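Long-range contact in isatin hydrolase (Ralstonia solanacearum, PDB 5NMP), which binds manganese and hydrolyses isatin, in a family generally assigned arylformamidase activity: residues G46-H58 and W66-G78. Numbering follows the deposited sequence.
Sequences GQVQPFKIERISH and WYWNNFSCGEHTG. With MN (manganese (II) ion), chain K.
T77 OG1 is gripped twice: G74 N donates to it at 2.8 Å, and a water donates both to it and to Q49 O, tying residues 46-58 to the turn after strand 66-74. Antiparallel hydrogen-bonded pairs, K52 with S72 and E54 with N70, zip the hairpin. F51 CE2 touches F71 CD1, the offset rings (planes at 27°) meeting at their rims. A classic beta bulge follows, I56 and S57 both facing W68. With CG1 opposite its carbonyl carbon (chi1 -50°), I56 brings CD1 over the indole's five-membered ring, 3.9 Å from its centroid, a CH-pi contact. S57 OG bonds W66 O at 3.2 Å from well above the carbonyl plane. On the other face, H58 directs its edge at the face of Y67, an offset edge-to-face pair (planes at 88°). N69 ND2 donates almost straight to Y67 OH, in N69's amide plane; that hydroxyl also bonds G252 of the second subunit. The hairpin stands off the main mixed sheet; residues 70-74 pair antiparallel with the second subunit, extending the hairpin's sheet across the interface. At the hairpin base H76 NE2 bonds S254 and ND1 binds manganese at 2.1 Å beside H80 and D82 of strand 80-82.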
loop_
_atom_site.group_PDB
_atom_site.type_symbol
_atom_site.label_atom_id
_atom_site.label_comp_id
_atom_site.label_asym_id
_atom_site.label_seq_id
_atom_site.Cartn_x
_atom_site.Cartn_y
_atom_site.Cartn_z
ATOM N N GLY A 46 -15.528 -0.484 -22.596
ATOM C CA GLY A 46 -15.265 0.634 -21.711
ATOM C C GLY A 46 -13.777 0.757 -21.444
ATOM O O GLY A 46 -13.072 -0.247 -21.344
ATOM N N GLN A 47 -13.297 1.989 -21.317
ATOM C CA GLN A 47 -11.865 2.243 -21.191
ATOM C C GLN A 47 -11.476 2.714 -19.793
ATOM O O GLN A 47 -12.247 3.396 -19.121
ATOM C CB GLN A 47 -11.423 3.283 -22.224
ATOM C CG GLN A 47 -11.849 2.971 -23.648
ATOM C CD GLN A 47 -11.142 1.759 -24.219
ATOM O OE1 GLN A 47 -10.004 1.461 -23.859
ATOM N NE2 GLN A 47 -11.816 1.051 -25.116
ATOM N N VAL A 48 -10.273 2.348 -19.364
ATOM C CA VAL A 48 -9.726 2.845 -18.107
ATOM C C VAL A 48 -9.157 4.254 -18.303
ATOM O O VAL A 48 -8.585 4.564 -19.349
ATOM C CB VAL A 48 -8.630 1.901 -17.549
ATOM C CG1 VAL A 48 -7.514 1.705 -18.563
ATOM C CG2 VAL A 48 -8.073 2.431 -16.232
ATOM N N GLN A 49 -9.348 5.114 -17.310
ATOM C CA GLN A 49 -8.776 6.453 -17.345
ATOM C C GLN A 49 -7.273 6.393 -17.139
ATOM O O GLN A 49 -6.781 5.553 -16.385
ATOM C CB GLN A 49 -9.409 7.346 -16.278
ATOM C CG GLN A 49 -10.728 7.970 -16.681
ATOM C CD GLN A 49 -11.300 8.871 -15.601
ATOM O OE1 GLN A 49 -10.857 8.838 -14.451
ATOM N NE2 GLN A 49 -12.285 9.684 -15.967
ATOM N N PRO A 50 -6.534 7.281 -17.818
ATOM C CA PRO A 50 -5.106 7.449 -17.536
ATOM C C PRO A 50 -4.909 8.151 -16.195
ATOM O O PRO A 50 -5.878 8.656 -15.627
ATOM C CB PRO A 50 -4.618 8.314 -18.700
ATOM C CG PRO A 50 -5.826 9.072 -19.128
ATOM C CD PRO A 50 -6.988 8.146 -18.920
ATOM N N PHE A 51 -3.681 8.179 -15.691
ATOM C CA PHE A 51 -3.405 8.852 -14.429
ATOM C C PHE A 51 -3.349 10.365 -14.627
ATOM O O PHE A 51 -2.536 10.866 -15.401
ATOM C CB PHE A 51 -2.095 8.345 -13.824
ATOM C CG PHE A 51 -1.794 8.912 -12.464
ATOM C CD1 PHE A 51 -0.955 10.007 -12.320
ATOM C CD2 PHE A 51 -2.357 8.352 -11.327
ATOM C CE1 PHE A 51 -0.684 10.530 -11.067
ATOM C CE2 PHE A 51 -2.088 8.871 -10.070
ATOM C CZ PHE A 51 -1.252 9.960 -9.941
ATOM N N LYS A 52 -4.223 11.089 -13.934
ATOM C CA LYS A 52 -4.218 12.550 -13.981
ATOM C C LYS A 52 -4.019 13.130 -12.588
ATOM O O LYS A 52 -4.606 12.652 -11.617
ATOM C CB LYS A 52 -5.519 13.091 -14.581
ATOM C CG LYS A 52 -5.778 12.689 -16.024
ATOM C CD LYS A 52 -6.906 13.520 -16.619
ATOM C CE LYS A 52 -7.330 13.004 -17.986
ATOM N NZ LYS A 52 -8.067 11.711 -17.895
ATOM N N ILE A 53 -3.194 14.166 -12.491
ATOM C CA ILE A 53 -2.929 14.792 -11.204
ATOM C C ILE A 53 -2.999 16.314 -11.313
ATOM O O ILE A 53 -2.461 16.913 -12.245
ATOM C CB ILE A 53 -1.555 14.350 -10.639
ATOM C CG1 ILE A 53 -1.365 14.853 -9.208
ATOM C CG2 ILE A 53 -0.408 14.790 -11.546
ATOM C CD1 ILE A 53 -0.140 14.285 -8.526
ATOM N N GLU A 54 -3.696 16.934 -10.367
ATOM C CA GLU A 54 -3.846 18.382 -10.358
ATOM C C GLU A 54 -3.515 18.961 -8.986
ATOM O O GLU A 54 -3.997 18.488 -7.955
ATOM C CB GLU A 54 -5.262 18.779 -10.780
ATOM C CG GLU A 54 -6.360 18.017 -10.065
ATOM C CD GLU A 54 -7.743 18.423 -10.533
ATOM O OE1 GLU A 54 -7.858 19.476 -11.194
ATOM O OE2 GLU A 54 -8.712 17.687 -10.245
ATOM N N ARG A 55 -2.677 19.992 -8.991
ATOM C CA ARG A 55 -2.204 20.616 -7.765
ATOM C C ARG A 55 -3.308 21.430 -7.088
ATOM O O ARG A 55 -4.062 22.147 -7.752
ATOM C CB ARG A 55 -0.994 21.500 -8.074
ATOM C CG ARG A 55 -0.302 22.076 -6.860
ATOM C CD ARG A 55 0.786 23.054 -7.270
ATOM N NE ARG A 55 1.954 22.388 -7.838
ATOM C CZ ARG A 55 3.063 23.021 -8.212
ATOM N NH1 ARG A 55 3.152 24.337 -8.083
ATOM N NH2 ARG A 55 4.083 22.339 -8.717
ATOM N N ILE A 56 -3.406 21.306 -5.768
ATOM C CA ILE A 56 -4.366 22.089 -4.996
ATOM C C ILE A 56 -3.716 23.373 -4.480
ATOM O O ILE A 56 -4.278 24.462 -4.600
ATOM C CB ILE A 56 -4.932 21.292 -3.801
ATOM C CG1 ILE A 56 -5.425 19.916 -4.247
ATOM C CG2 ILE A 56 -6.055 22.063 -3.126
ATOM C CD1 ILE A 56 -5.979 19.074 -3.116
ATOM N N SER A 57 -2.527 23.233 -3.901
ATOM C CA SER A 57 -1.761 24.376 -3.417
ATOM C C SER A 57 -0.276 24.033 -3.347
ATOM O O SER A 57 0.092 22.861 -3.271
ATOM C CB SER A 57 -2.266 24.824 -2.045
ATOM O OG SER A 57 -1.949 23.866 -1.050
ATOM N N HIS A 58 0.573 25.057 -3.373
ATOM C CA HIS A 58 2.018 24.861 -3.329
ATOM C C HIS A 58 2.676 25.964 -2.505
ATOM O O HIS A 58 3.426 26.786 -3.036
ATOM C CB HIS A 58 2.599 24.832 -4.747
ATOM C CG HIS A 58 4.051 24.470 -4.807
ATOM N ND1 HIS A 58 4.529 23.241 -4.406
ATOM C CD2 HIS A 58 5.129 25.173 -5.228
ATOM C CE1 HIS A 58 5.840 23.204 -4.574
ATOM N NE2 HIS A 58 6.228 24.364 -5.073
ATOM N N TRP A 66 1.133 24.737 3.138
ATOM C CA TRP A 66 1.060 23.336 2.740
ATOM C C TRP A 66 1.040 23.117 1.227
ATOM O O TRP A 66 0.833 24.047 0.445
ATOM C CB TRP A 66 -0.171 22.679 3.368
ATOM C CG TRP A 66 -1.451 23.402 3.088
ATOM C CD1 TRP A 66 -2.317 23.170 2.061
ATOM C CD2 TRP A 66 -2.011 24.479 3.850
ATOM N NE1 TRP A 66 -3.383 24.033 2.136
ATOM C CE2 TRP A 66 -3.219 24.847 3.225
ATOM C CE3 TRP A 66 -1.610 25.166 5.001
ATOM C CZ2 TRP A 66 -4.028 25.875 3.711
ATOM C CZ3 TRP A 66 -2.415 26.184 5.482
ATOM C CH2 TRP A 66 -3.609 26.529 4.838
ATOM N N TYR A 67 1.264 21.867 0.836
ATOM C CA TYR A 67 1.266 21.455 -0.562
ATOM C C TYR A 67 0.617 20.083 -0.686
ATOM O O TYR A 67 0.944 19.178 0.076
ATOM C CB TYR A 67 2.696 21.430 -1.112
ATOM C CG TYR A 67 2.918 20.460 -2.254
ATOM C CD1 TYR A 67 2.371 20.695 -3.511
ATOM C CD2 TYR A 67 3.690 19.318 -2.079
ATOM C CE1 TYR A 67 2.575 19.813 -4.557
ATOM C CE2 TYR A 67 3.902 18.433 -3.118
ATOM C CZ TYR A 67 3.341 18.685 -4.356
ATOM O OH TYR A 67 3.546 17.808 -5.398
ATOM N N TRP A 68 -0.308 19.938 -1.632
ATOM C CA TRP A 68 -0.997 18.662 -1.857
ATOM C C TRP A 68 -1.756 18.632 -3.185
ATOM O O TRP A 68 -2.036 19.675 -3.777
ATOM C CB TRP A 68 -1.959 18.339 -0.701
ATOM C CG TRP A 68 -2.983 19.401 -0.383
ATOM C CD1 TRP A 68 -2.995 20.697 -0.815
ATOM C CD2 TRP A 68 -4.146 19.248 0.443
ATOM N NE1 TRP A 68 -4.088 21.358 -0.310
ATOM C CE2 TRP A 68 -4.811 20.490 0.463
ATOM C CE3 TRP A 68 -4.689 18.180 1.164
ATOM C CZ2 TRP A 68 -5.990 20.694 1.176
ATOM C CZ3 TRP A 68 -5.861 18.386 1.872
ATOM C CH2 TRP A 68 -6.497 19.632 1.873
ATOM N N ASN A 69 -2.086 17.425 -3.638
ATOM C CA ASN A 69 -2.716 17.225 -4.945
ATOM C C ASN A 69 -4.031 16.455 -4.880
ATOM O O ASN A 69 -4.310 15.758 -3.905
ATOM C CB ASN A 69 -1.763 16.474 -5.886
ATOM C CG ASN A 69 -0.408 17.145 -6.018
ATOM O OD1 ASN A 69 -0.223 18.040 -6.842
ATOM N ND2 ASN A 69 0.551 16.701 -5.216
ATOM N N ASN A 70 -4.833 16.596 -5.932
ATOM C CA ASN A 70 -5.912 15.657 -6.231
ATOM C C ASN A 70 -5.473 14.774 -7.393
ATOM O O ASN A 70 -4.712 15.223 -8.250
ATOM C CB ASN A 70 -7.207 16.385 -6.590
ATOM C CG ASN A 70 -7.865 17.038 -5.397
ATOM O OD1 ASN A 70 -7.851 16.499 -4.290
ATOM N ND2 ASN A 70 -8.455 18.205 -5.617
ATOM N N PHE A 71 -5.937 13.529 -7.436
ATOM C CA PHE A 71 -5.614 12.673 -8.575
ATOM C C PHE A 71 -6.772 11.772 -8.988
ATOM O O PHE A 71 -7.717 11.551 -8.230
ATOM C CB PHE A 71 -4.369 11.821 -8.284
ATOM C CG PHE A 71 -4.575 10.752 -7.242
ATOM C CD1 PHE A 71 -4.837 9.441 -7.618
ATOM C CD2 PHE A 71 -4.480 11.049 -5.891
ATOM C CE1 PHE A 71 -5.016 8.451 -6.666
ATOM C CE2 PHE A 71 -4.657 10.064 -4.932
ATOM C CZ PHE A 71 -4.926 8.763 -5.321
ATOM N N SER A 72 -6.686 11.269 -10.213
ATOM C CA SER A 72 -7.676 10.345 -10.738
ATOM C C SER A 72 -6.995 9.301 -11.610
ATOM O O SER A 72 -6.028 9.600 -12.312
ATOM C CB SER A 72 -8.750 11.089 -11.532
ATOM O OG SER A 72 -8.179 11.864 -12.570
ATOM N N CYS A 73 -7.498 8.073 -11.548
ATOM C CA CYS A 73 -6.981 6.979 -12.358
ATOM C C CYS A 73 -7.942 5.799 -12.294
ATOM O O CYS A 73 -9.101 5.953 -11.904
ATOM C CB CYS A 73 -5.585 6.560 -11.889
ATOM S SG CYS A 73 -5.506 5.956 -10.189
ATOM N N GLY A 74 -7.462 4.624 -12.682
ATOM C CA GLY A 74 -8.270 3.424 -12.615
ATOM C C GLY A 74 -7.727 2.471 -11.575
ATOM O O GLY A 74 -6.590 2.615 -11.127
ATOM N N GLU A 75 -8.545 1.503 -11.178
ATOM C CA GLU A 75 -8.096 0.444 -10.285
ATOM C C GLU A 75 -6.895 -0.279 -10.886
ATOM O O GLU A 75 -6.005 -0.721 -10.171
ATOM C CB GLU A 75 -9.224 -0.555 -10.018
ATOM C CG GLU A 75 -10.420 0.021 -9.286
ATOM C CD GLU A 75 -11.581 -0.959 -9.208
ATOM O OE1 GLU A 75 -11.711 -1.803 -10.118
ATOM O OE2 GLU A 75 -12.362 -0.887 -8.237
ATOM N N HIS A 76 -6.879 -0.390 -12.209
ATOM C CA HIS A 76 -5.822 -1.107 -12.906
ATOM C C HIS A 76 -4.877 -0.142 -13.619
ATOM O O HIS A 76 -4.715 -0.186 -14.840
ATOM C CB HIS A 76 -6.434 -2.108 -13.886
ATOM C CG HIS A 76 -7.270 -3.155 -13.220
ATOM N ND1 HIS A 76 -6.841 -4.453 -13.045
ATOM C CD2 HIS A 76 -8.503 -3.088 -12.662
ATOM C CE1 HIS A 76 -7.777 -5.145 -12.421
ATOM N NE2 HIS A 76 -8.796 -4.340 -12.176
ATOM N N THR A 77 -4.254 0.723 -12.825
ATOM C CA THR A 77 -3.333 1.735 -13.317
ATOM C C THR A 77 -1.942 1.495 -12.744
ATOM O O THR A 77 -1.789 1.335 -11.535
ATOM C CB THR A 77 -3.811 3.156 -12.940
ATOM O OG1 THR A 77 -5.067 3.428 -13.576
ATOM C CG2 THR A 77 -2.789 4.207 -13.360
ATOM N N GLY A 78 -0.934 1.460 -13.612
ATOM C CA GLY A 78 0.443 1.286 -13.181
ATOM C C GLY A 78 0.699 -0.013 -12.443
ATOM O O GLY A 78 0.072 -1.035 -12.720
HETATM MN MN MN K . -5.177 -5.502 -13.788
HETATM O O HOH W 1 -4.613 3.562 -16.435
#